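Local atomic coordinates of putative transcriptional regulator TRANSCRIPTION REGULATOR protein (Rhizobium meliloti, PDB entry 5NLA), a protein that acts as an AraC-like transcriptional activator that binds c-di-GMP by a PilZ-like mechanism and regulates extracellular polysaccharide production. Residues I121-V126 against D375-V380; F152-Y157 against V251-H256; P174-A179 against R299-L304. All blocks are in the same frame, centred on the assembly; numbering follows the deposited sequence.

Interaction 1 (I121-V126 against D375-V380)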
loop_
_atom_site.group_PDB
_atom_site.type_symbol
_atom_site.label_atom_id
_atom_site.label_comp_id
_atom_site.label_asym_id
_atom_site.label_seq_id
_atom_site.Cartn_x
_atom_site.Cartn_y
_atom_site.Cartn_z
ATOM N N ILE A 121 3.572 6.812 4.381
ATOM C CA ILE A 121 3.054 5.787 3.486
ATOM C C ILE A 121 1.539 5.986 3.362
ATOM O O ILE A 121 0.827 6.018 4.380
ATOM C CB ILE A 121 3.410 4.368 4.001
ATOM C CG1 ILE A 121 4.933 4.190 4.027
ATOM C CG2 ILE A 121 2.780 3.291 3.124
ATOM C CD1 ILE A 121 5.418 3.013 4.849
ATOM N N ASP A 122 1.065 6.151 2.125
ATOM C CA ASP A 122 -0.372 6.236 1.835
ATOM C C ASP A 122 -0.746 5.520 0.534
ATOM O O ASP A 122 -1.742 5.860 -0.128
ATOM C CB ASP A 122 -0.795 7.695 1.768
ATOM C CG ASP A 122 -0.056 8.469 0.695
ATOM O OD1 ASP A 122 0.924 7.946 0.119
ATOM O OD2 ASP A 122 -0.460 9.619 0.443
ATOM N N HIS A 123 0.026 4.501 0.192
ATOM C CA HIS A 123 -0.169 3.792 -1.050
ATOM C C HIS A 123 -1.567 3.168 -1.051
ATOM O O HIS A 123 -2.162 2.957 0.008
ATOM C CB HIS A 123 0.888 2.684 -1.220
ATOM C CG HIS A 123 2.291 3.184 -1.397
ATOM N ND1 HIS A 123 2.953 3.909 -0.433
ATOM C CD2 HIS A 123 3.167 3.035 -2.421
ATOM C CE1 HIS A 123 4.166 4.209 -0.864
ATOM N NE2 HIS A 123 4.325 3.682 -2.064
ATOM N N TRP A 124 -2.088 2.905 -2.245
ATOM C CA TRP A 124 -3.252 2.042 -2.409
ATOM C C TRP A 124 -2.706 0.616 -2.410
ATOM O O TRP A 124 -1.828 0.274 -3.200
ATOM C CB TRP A 124 -3.960 2.332 -3.726
ATOM C CG TRP A 124 -4.251 3.778 -3.957
ATOM C CD1 TRP A 124 -3.529 4.635 -4.713
ATOM C CD2 TRP A 124 -5.346 4.532 -3.426
ATOM N NE1 TRP A 124 -4.099 5.881 -4.685
ATOM C CE2 TRP A 124 -5.216 5.844 -3.901
ATOM C CE3 TRP A 124 -6.420 4.224 -2.584
ATOM C CZ2 TRP A 124 -6.114 6.847 -3.581
ATOM C CZ3 TRP A 124 -7.313 5.227 -2.253
ATOM C CH2 TRP A 124 -7.157 6.523 -2.758
ATOM N N ASN A 125 -3.197 -0.203 -1.498
ATOM C CA ASN A 125 -2.728 -1.573 -1.355
ATOM C C ASN A 125 -3.795 -2.497 -1.927
ATOM O O ASN A 125 -4.967 -2.439 -1.533
ATOM C CB ASN A 125 -2.482 -1.876 0.131
ATOM C CG ASN A 125 -1.587 -3.093 0.382
ATOM O OD1 ASN A 125 -1.548 -3.585 1.505
ATOM N ND2 ASN A 125 -0.866 -3.563 -0.624
ATOM N N VAL A 126 -3.390 -3.310 -2.887
ATOM C CA VAL A 126 -4.225 -4.401 -3.377
ATOM C C VAL A 126 -3.442 -5.678 -3.195
ATOM O O VAL A 126 -2.263 -5.732 -3.547
ATOM C CB VAL A 126 -4.586 -4.193 -4.842
ATOM C CG1 VAL A 126 -5.070 -5.484 -5.481
ATOM C CG2 VAL A 126 -5.641 -3.102 -4.940
ATOM N N ASP A 375 11.459 1.367 3.215
ATOM C CA ASP A 375 12.485 1.684 2.235
ATOM C C ASP A 375 12.129 1.223 0.814
ATOM O O ASP A 375 12.552 1.840 -0.165
ATOM C CB ASP A 375 13.820 1.079 2.686
ATOM C CG ASP A 375 14.315 1.675 4.008
ATOM O OD1 ASP A 375 14.501 2.919 4.080
ATOM O OD2 ASP A 375 14.510 0.909 4.976
ATOM N N TRP A 376 11.377 0.128 0.707
ATOM C CA TRP A 376 10.867 -0.358 -0.580
ATOM C C TRP A 376 9.747 0.528 -1.099
ATOM O O TRP A 376 9.535 0.625 -2.313
ATOM C CB TRP A 376 10.347 -1.797 -0.457
ATOM C CG TRP A 376 11.399 -2.852 -0.230
ATOM C CD1 TRP A 376 12.718 -2.659 0.065
ATOM C CD2 TRP A 376 11.196 -4.270 -0.245
ATOM N NE1 TRP A 376 13.352 -3.867 0.214
ATOM C CE2 TRP A 376 12.442 -4.874 0.030
ATOM C CE3 TRP A 376 10.082 -5.091 -0.477
ATOM C CZ2 TRP A 376 12.610 -6.272 0.082
ATOM C CZ3 TRP A 376 10.250 -6.480 -0.431
ATOM C CH2 TRP A 376 11.505 -7.052 -0.148
ATOM N N LEU A 377 9.025 1.160 -0.175
ATOM C CA LEU A 377 7.913 2.040 -0.518
ATOM C C LEU A 377 8.314 3.500 -0.834
ATOM O O LEU A 377 7.432 4.326 -1.033
ATOM C CB LEU A 377 6.846 1.970 0.586
ATOM C CG LEU A 377 6.161 0.598 0.718
ATOM C CD1 LEU A 377 5.492 0.423 2.068
ATOM C CD2 LEU A 377 5.131 0.387 -0.383
ATOM N N LYS A 378 9.616 3.808 -0.906
ATOM C CA LYS A 378 10.105 5.144 -1.302
ATOM C C LYS A 378 10.155 5.338 -2.830
ATOM O O LYS A 378 9.784 6.406 -3.339
ATOM C CB LYS A 378 11.496 5.431 -0.709
ATOM C CG LYS A 378 11.516 5.873 0.751
ATOM C CD LYS A 378 12.903 6.400 1.137
ATOM C CE LYS A 378 13.047 6.646 2.638
ATOM N NZ LYS A 378 14.303 7.365 3.011
ATOM N N SER A 379 10.654 4.329 -3.546
ATOM C CA SER A 379 10.680 4.301 -5.030
ATOM C C SER A 379 11.536 5.379 -5.752
ATOM O O SER A 379 11.384 5.564 -6.963
ATOM C CB SER A 379 9.241 4.297 -5.596
ATOM O OG SER A 379 8.673 5.600 -5.663
ATOM N N VAL A 380 12.439 6.057 -5.034
ATOM C CA VAL A 380 13.299 7.097 -5.638
ATOM C C VAL A 380 14.393 6.482 -6.518
ATOM O O VAL A 380 14.269 6.440 -7.742
ATOM C CB VAL A 380 13.955 8.035 -4.583
ATOM C CG1 VAL A 380 12.893 8.696 -3.708
ATOM C CG2 VAL A 380 15.000 7.303 -3.736
#

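Interaction 2 (F152-Y157 against V251-H256)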
loop_
_atom_site.group_PDB
_atom_site.type_symbol
_atom_site.label_atom_id
_atom_site.label_comp_id
_atom_site.label_asym_id
_atom_site.label_seq_id
_atom_site.Cartn_x
_atom_site.Cartn_y
_atom_site.Cartn_z
ATOM N N PHE A 152 -8.714 -4.797 -1.078
ATOM C CA PHE A 152 -8.303 -3.437 -1.405
ATOM C C PHE A 152 -8.352 -2.564 -0.144
ATOM O O PHE A 152 -9.322 -2.615 0.613
ATOM C CB PHE A 152 -9.180 -2.843 -2.507
ATOM C CG PHE A 152 -9.095 -1.348 -2.595
ATOM C CD1 PHE A 152 -7.986 -0.731 -3.166
ATOM C CD2 PHE A 152 -10.102 -0.551 -2.061
ATOM C CE1 PHE A 152 -7.903 0.649 -3.226
ATOM C CE2 PHE A 152 -10.020 0.826 -2.116
ATOM C CZ PHE A 152 -8.921 1.425 -2.698
ATOM N N ARG A 153 -7.312 -1.747 0.032
ATOM C CA ARG A 153 -7.143 -0.886 1.205
ATOM C C ARG A 153 -6.204 0.283 0.898
ATOM O O ARG A 153 -5.153 0.086 0.274
ATOM C CB ARG A 153 -6.516 -1.684 2.366
ATOM C CG ARG A 153 -7.502 -2.294 3.343
ATOM C CD ARG A 153 -6.818 -2.643 4.653
ATOM N NE ARG A 153 -5.756 -3.621 4.468
ATOM C CZ ARG A 153 -5.919 -4.948 4.307
ATOM N NH1 ARG A 153 -7.131 -5.531 4.268
ATOM N NH2 ARG A 153 -4.834 -5.703 4.160
ATOM N N SER A 154 -6.559 1.484 1.356
ATOM C CA SER A 154 -5.577 2.556 1.456
ATOM C C SER A 154 -4.740 2.408 2.717
ATOM O O SER A 154 -5.255 2.056 3.789
ATOM C CB SER A 154 -6.233 3.904 1.500
ATOM O OG SER A 154 -5.214 4.885 1.589
ATOM N N LEU A 155 -3.452 2.703 2.596
ATOM C CA LEU A 155 -2.564 2.693 3.745
ATOM C C LEU A 155 -2.645 3.986 4.576
ATOM O O LEU A 155 -1.928 4.125 5.568
ATOM C CB LEU A 155 -1.129 2.433 3.298
ATOM C CG LEU A 155 -0.915 1.118 2.552
ATOM C CD1 LEU A 155 0.550 0.981 2.212
ATOM C CD2 LEU A 155 -1.374 -0.071 3.380
ATOM N N GLY A 156 -3.501 4.920 4.164
ATOM C CA GLY A 156 -3.811 6.107 4.940
ATOM C C GLY A 156 -4.922 5.960 5.965
ATOM O O GLY A 156 -5.080 6.844 6.820
ATOM N N TYR A 157 -5.720 4.892 5.867
ATOM C CA TYR A 157 -6.727 4.576 6.890
ATOM C C TYR A 157 -6.215 3.441 7.764
ATOM O O TYR A 157 -5.602 2.501 7.257
ATOM C CB TYR A 157 -8.059 4.147 6.283
ATOM C CG TYR A 157 -8.936 5.263 5.816
ATOM C CD1 TYR A 157 -9.441 6.198 6.716
ATOM C CD2 TYR A 157 -9.313 5.369 4.465
ATOM C CE1 TYR A 157 -10.262 7.230 6.283
ATOM C CE2 TYR A 157 -10.148 6.391 4.025
ATOM C CZ TYR A 157 -10.622 7.322 4.938
ATOM O OH TYR A 157 -11.454 8.338 4.508
ATOM N N VAL A 251 -2.424 11.856 7.978
ATOM C CA VAL A 251 -1.917 13.093 7.411
ATOM C C VAL A 251 -1.490 12.977 5.957
ATOM O O VAL A 251 -1.939 13.777 5.144
ATOM C CB VAL A 251 -0.790 13.787 8.241
ATOM C CG1 VAL A 251 -1.375 14.486 9.453
ATOM C CG2 VAL A 251 0.351 12.855 8.626
ATOM N N MET A 252 -0.652 12.003 5.620
ATOM C CA MET A 252 -0.040 11.964 4.283
ATOM C C MET A 252 -1.057 11.747 3.183
ATOM O O MET A 252 -0.947 12.343 2.117
ATOM C CB MET A 252 1.049 10.890 4.176
ATOM C CG MET A 252 1.885 10.945 2.896
ATOM S SD MET A 252 2.632 12.541 2.473
ATOM C CE MET A 252 4.308 11.938 2.332
ATOM N N GLU A 253 -2.045 10.904 3.444
ATOM C CA GLU A 253 -3.137 10.692 2.497
ATOM C C GLU A 253 -3.931 12.001 2.332
ATOM O O GLU A 253 -4.295 12.371 1.215
ATOM C CB GLU A 253 -4.031 9.520 2.949
ATOM C CG GLU A 253 -4.530 8.587 1.841
ATOM C CD GLU A 253 -5.987 8.768 1.513
ATOM O OE1 GLU A 253 -6.382 9.939 1.301
ATOM O OE2 GLU A 253 -6.726 7.752 1.465
ATOM N N ARG A 254 -4.160 12.710 3.436
ATOM C CA ARG A 254 -4.854 14.003 3.383
ATOM C C ARG A 254 -4.055 15.075 2.649
ATOM O O ARG A 254 -4.637 15.863 1.909
ATOM C CB ARG A 254 -5.278 14.474 4.780
ATOM C CG ARG A 254 -6.541 13.773 5.258
ATOM C CD ARG A 254 -7.038 14.281 6.592
ATOM N NE ARG A 254 -6.066 13.977 7.643
ATOM C CZ ARG A 254 -5.533 14.851 8.505
ATOM N NH1 ARG A 254 -5.882 16.143 8.511
ATOM N NH2 ARG A 254 -4.644 14.415 9.397
ATOM N N ALA A 255 -2.735 15.074 2.835
ATOM C CA ALA A 255 -1.822 15.983 2.133
ATOM C C ALA A 255 -1.734 15.691 0.634
ATOM O O ALA A 255 -1.853 16.603 -0.189
ATOM C CB ALA A 255 -0.435 15.909 2.742
ATOM N N HIS A 256 -1.514 14.422 0.283
ATOM C CA HIS A 256 -1.462 14.025 -1.128
ATOM C C HIS A 256 -2.768 14.323 -1.884
ATOM O O HIS A 256 -2.728 14.667 -3.079
ATOM C CB HIS A 256 -1.083 12.544 -1.288
ATOM C CG HIS A 256 0.388 12.275 -1.199
ATOM N ND1 HIS A 256 0.893 11.024 -0.932
ATOM C CD2 HIS A 256 1.461 13.087 -1.338
ATOM C CE1 HIS A 256 2.210 11.069 -0.921
ATOM N NE2 HIS A 256 2.582 12.310 -1.165
#

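Interaction 3 (P174-A179 against R299-L304)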
loop_
_atom_site.group_PDB
_atom_site.type_symbol
_atom_site.label_atom_id
_atom_site.label_comp_id
_atom_site.label_asym_id
_atom_site.label_seq_id
_atom_site.Cartn_x
_atom_site.Cartn_y
_atom_site.Cartn_z
ATOM N N PRO A 174 1.418 4.215 -5.648
ATOM C CA PRO A 174 1.513 5.538 -5.013
ATOM C C PRO A 174 0.248 6.369 -5.213
ATOM O O PRO A 174 -0.376 6.263 -6.266
ATOM C CB PRO A 174 2.691 6.202 -5.728
ATOM C CG PRO A 174 3.379 5.130 -6.485
ATOM C CD PRO A 174 2.373 4.075 -6.762
ATOM N N TYR A 175 -0.102 7.192 -4.217
ATOM C CA TYR A 175 -1.389 7.913 -4.194
ATOM C C TYR A 175 -1.856 8.393 -5.558
ATOM O O TYR A 175 -3.011 8.209 -5.933
ATOM C CB TYR A 175 -1.346 9.148 -3.275
ATOM C CG TYR A 175 -2.728 9.736 -3.087
ATOM C CD1 TYR A 175 -3.653 9.089 -2.282
ATOM C CD2 TYR A 175 -3.128 10.890 -3.746
ATOM C CE1 TYR A 175 -4.931 9.575 -2.116
ATOM C CE2 TYR A 175 -4.415 11.384 -3.584
ATOM C CZ TYR A 175 -5.314 10.710 -2.764
ATOM O OH TYR A 175 -6.603 11.149 -2.561
ATOM N N GLU A 176 -0.938 9.015 -6.280
ATOM C CA GLU A 176 -1.257 9.711 -7.506
ATOM C C GLU A 176 -1.684 8.797 -8.650
ATOM O O GLU A 176 -2.478 9.208 -9.496
ATOM C CB GLU A 176 -0.060 10.551 -7.919
ATOM C CG GLU A 176 -0.326 11.481 -9.081
ATOM C CD GLU A 176 -1.424 12.516 -8.840
ATOM O OE1 GLU A 176 -1.613 12.955 -7.677
ATOM O OE2 GLU A 176 -2.090 12.899 -9.832
ATOM N N LEU A 177 -1.181 7.567 -8.665
ATOM C CA LEU A 177 -1.565 6.581 -9.685
ATOM C C LEU A 177 -3.084 6.481 -9.853
ATOM O O LEU A 177 -3.592 6.449 -10.977
ATOM C CB LEU A 177 -0.990 5.193 -9.352
ATOM C CG LEU A 177 -0.329 4.431 -10.501
ATOM C CD1 LEU A 177 -1.303 4.205 -11.645
ATOM C CD2 LEU A 177 0.921 5.159 -10.998
ATOM N N LEU A 178 -3.789 6.461 -8.726
ATOM C CA LEU A 178 -5.235 6.279 -8.693
ATOM C C LEU A 178 -6.008 7.491 -8.150
ATOM O O LEU A 178 -7.220 7.404 -7.959
ATOM C CB LEU A 178 -5.572 5.037 -7.854
ATOM C CG LEU A 178 -4.942 3.698 -8.267
ATOM C CD1 LEU A 178 -4.978 2.662 -7.146
ATOM C CD2 LEU A 178 -5.642 3.156 -9.503
ATOM N N ALA A 179 -5.330 8.619 -7.936
ATOM C CA ALA A 179 -5.956 9.814 -7.346
ATOM C C ALA A 179 -7.185 10.317 -8.125
ATOM O O ALA A 179 -8.117 10.871 -7.532
ATOM C CB ALA A 179 -4.928 10.927 -7.191
ATOM N N ARG A 299 6.332 20.718 -7.712
ATOM C CA ARG A 299 6.977 20.978 -9.001
ATOM C C ARG A 299 6.982 19.729 -9.886
ATOM O O ARG A 299 6.617 19.810 -11.054
ATOM C CB ARG A 299 8.400 21.545 -8.814
ATOM C CG ARG A 299 8.475 23.073 -8.746
ATOM C CD ARG A 299 7.556 23.711 -7.701
ATOM N NE ARG A 299 7.506 25.177 -7.831
ATOM C CZ ARG A 299 8.208 26.065 -7.111
ATOM N NH1 ARG A 299 9.062 25.687 -6.155
ATOM N NH2 ARG A 299 8.050 27.370 -7.351
ATOM N N ARG A 300 7.361 18.581 -9.326
ATOM C CA ARG A 300 7.302 17.309 -10.065
ATOM C C ARG A 300 5.880 16.962 -10.502
ATOM O O ARG A 300 5.678 16.479 -11.612
ATOM C CB ARG A 300 7.874 16.149 -9.240
ATOM C CG ARG A 300 7.873 14.812 -9.980
ATOM C CD ARG A 300 9.017 13.904 -9.544
ATOM N NE ARG A 300 9.066 12.660 -10.322
ATOM C CZ ARG A 300 9.705 12.472 -11.484
ATOM N NH1 ARG A 300 10.399 13.446 -12.084
ATOM N NH2 ARG A 300 9.654 11.274 -12.062
ATOM N N ARG A 301 4.911 17.203 -9.621
ATOM C CA ARG A 301 3.498 16.971 -9.934
ATOM C C ARG A 301 3.026 17.884 -11.062
ATOM O O ARG A 301 2.479 17.409 -12.066
ATOM C CB ARG A 301 2.620 17.170 -8.691
ATOM C CG ARG A 301 2.495 15.934 -7.799
ATOM C CD ARG A 301 1.538 14.903 -8.382
ATOM N NE ARG A 301 2.230 13.886 -9.185
ATOM C CZ ARG A 301 1.818 13.390 -10.362
ATOM N NH1 ARG A 301 0.685 13.794 -10.953
ATOM N NH2 ARG A 301 2.543 12.445 -10.959
ATOM N N ARG A 302 3.248 19.185 -10.888
ATOM C CA ARG A 302 2.942 20.183 -11.923
ATOM C C ARG A 302 3.660 19.898 -13.244
ATOM O O ARG A 302 3.108 20.166 -14.323
ATOM C CB ARG A 302 3.281 21.605 -11.437
ATOM C CG ARG A 302 2.195 22.230 -10.574
ATOM C CD ARG A 302 2.703 23.420 -9.780
ATOM N NE ARG A 302 1.624 24.124 -9.081
ATOM C CZ ARG A 302 1.795 25.097 -8.178
ATOM N NH1 ARG A 302 3.015 25.511 -7.826
ATOM N NH2 ARG A 302 0.728 25.661 -7.611
ATOM N N LEU A 303 4.879 19.363 -13.154
ATOM C CA LEU A 303 5.644 18.991 -14.341
ATOM C C LEU A 303 4.916 17.891 -15.099
ATOM O O LEU A 303 4.753 17.991 -16.315
ATOM C CB LEU A 303 7.076 18.561 -13.984
ATOM C CG LEU A 303 8.084 18.459 -15.147
ATOM C CD1 LEU A 303 9.464 18.966 -14.734
ATOM C CD2 LEU A 303 8.176 17.041 -15.719
ATOM N N LEU A 304 4.303 16.994 -14.351
ATOM C CA LEU A 304 3.554 15.927 -14.961
ATOM C C LEU A 304 2.169 16.340 -15.408
ATOM O O LEU A 304 1.635 15.763 -16.332
ATOM C CB LEU A 304 3.516 14.723 -14.044
ATOM C CG LEU A 304 4.865 14.060 -14.259
ATOM C CD1 LEU A 304 5.055 12.792 -13.453
ATOM C CD2 LEU A 304 5.029 13.794 -15.739
#

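Interaction 1 (I121-V126 against D375-V380)
Ile121 makes the first contact, laying the end of its longer branch against Leu377. CD1 of Ile121 stands 3.8 Å from CD1 of Leu377, and CG2 of Ile121 comes to 4.1 Å from the same methyl, so Leu377 CD1 touches both arms of the isoleucine. The two side chains cross at about a right angle. In Ile121, CG1 is anti to the carbonyl carbon (chi1 -63°) and CG2 anti to the backbone N, a rotation that spreads both branches toward the leucine.

Two residues on, His123 meets the other prong of the leucine fork. Leu377 CD2 sits over the middle of one imidazole face, 3.8 Å from the ring centroid and only 10° off the ring normal, a CH-pi contact with the methyl carbon almost straight above the ring centre. At the far rim of the imidazole, CE1 of His123 is 3.8 Å from CB of Leu377 and 3.3 Å from O of Leu377. One leucine therefore engages two residues with separate methyls, CD1 gripping aliphatic carbon and CD2 covering a flat aromatic face, while its own backbone carbonyl oxygen lies beside the CE1 end of the ring.

All three touching residues are buried. Phe172 of strand 166-173 packs against both His123 and Leu377, and Leu98 of strand 97-104 adds a further side to Leu377. His123, just ahead of strand 124-129, is bonded through its backbone to Leu155. The example illustrates a general theme, the late part of a chain returning to a distant beta domain: Leu377, near the short helix 373-376, brings the modelled C-terminal end against the antiparallel sheet holding strands 97-104, 166-173 and 124-129, an arrangement consistent with the cupin-like beta domain of AraC-family regulators.

Interaction 2 (F152-Y157 against V251-H256)
Gly156 and Glu253 bring the two backbones closest, their CA atoms 5.2 Å apart, where a type I beta turn from Ser154 to Tyr157 abuts the first turns of helix 251-261. The turn begins at the last residue of strand 150-154 and carries an ST turn inside it: Ser154 OG accepts the backbone N-H of Gly156, OG to N 3.1 Å, nearly straight at 166°. A backbone bond between Gly156 and Gly250 ties the same turn to the residue before the helix. With no side chain on the glycine, the beta carbon of Glu253 can lie against bare backbone, Glu253 CB being 4.0 Å from Gly156 CA.

The side-chain contact rests on the serine hydroxyl, which works in both directions. While accepting from Gly156 N, Ser154 OG donates to Glu253 OE2 at 3.2 Å. Its chi1 of -180° sets OG anti to the serine N, on the side from which it can reach both partners. Glu253 answers with a chain bent at chi2 (-106°), which folds the carboxylate back toward the turn; its CG also lies close to Gly156 CA. Replacing Ser154 by an alanine would probably leave Glu253 OE2 without this donor and Gly156 N without its acceptor, slackening the turn where it meets the helix.

Tyr175 of helix 175-178 packs on Glu253, and Asn189 OD1 binds the backbone N of Ser154. In the hydroxyl bond itself, Glu253 OE2 offers its anti lone pair, the one directed away from the other carboxylate oxygen.

Interaction 3 (P174-A179 against R299-L304)
Glu176 and Arg301 meet as stacked flat groups at the protein surface, their carboxylate and guanidinium planes 20° apart. Glu176 OE2 lies 3.1 Å from Arg301 NH1, but the oxygen sits off the plane of the guanidinium, so the salt bridge is one of charge and not a hydrogen bond. Alongside this pairing, the CG methylene of Glu176 covers the middle of one guanidinium face, and OE1 of Glu176 is 3.8 Å from CD of Arg301.

The bends of both chains produce the overlap. In Glu176, CG is anti to the backbone N and a turn at chi2 (60°) lays the carboxylate across the arginine; Arg301 folds at both chi2 and chi3, bringing its head back toward the glutamate.

Farther out, His260 ND1 binds Glu176 OE1, anchoring the carboxylate from helix 251-261, and Leu263 packs on Arg301. The bridge thus joins the weakly bonded helix 175-178 to helix 294-306 of the helix-turn-helix region. Its chemistry implies an attraction of opposite charges combined with stacking over a guanidinium face, without the directionality that an N-H aimed at the oxygen would bring.

From the N terminus, the first halves of the three contacts come in order, 121-126, 152-157 and 174-179. Helix 251-261 then closes interaction 2 and helix 294-306 closes interaction 3; their segments alternate along the chain, so these two loops cross. The modelled C-terminal end, 375-380, closes interaction 1 last, and both other loops nest inside it. Strands 124-129 and 150-154 are neighbours in one sheet, which brings interactions 1 and 2 together; Trp124 NE1 bonding to Tyr175 O joins interactions 1 and 3, while Tyr175 packing on His256 joins 2 and 3. They tie the sheet and helix 175-178 to helices 251-261 and 294-306 and to the modelled C-terminal end.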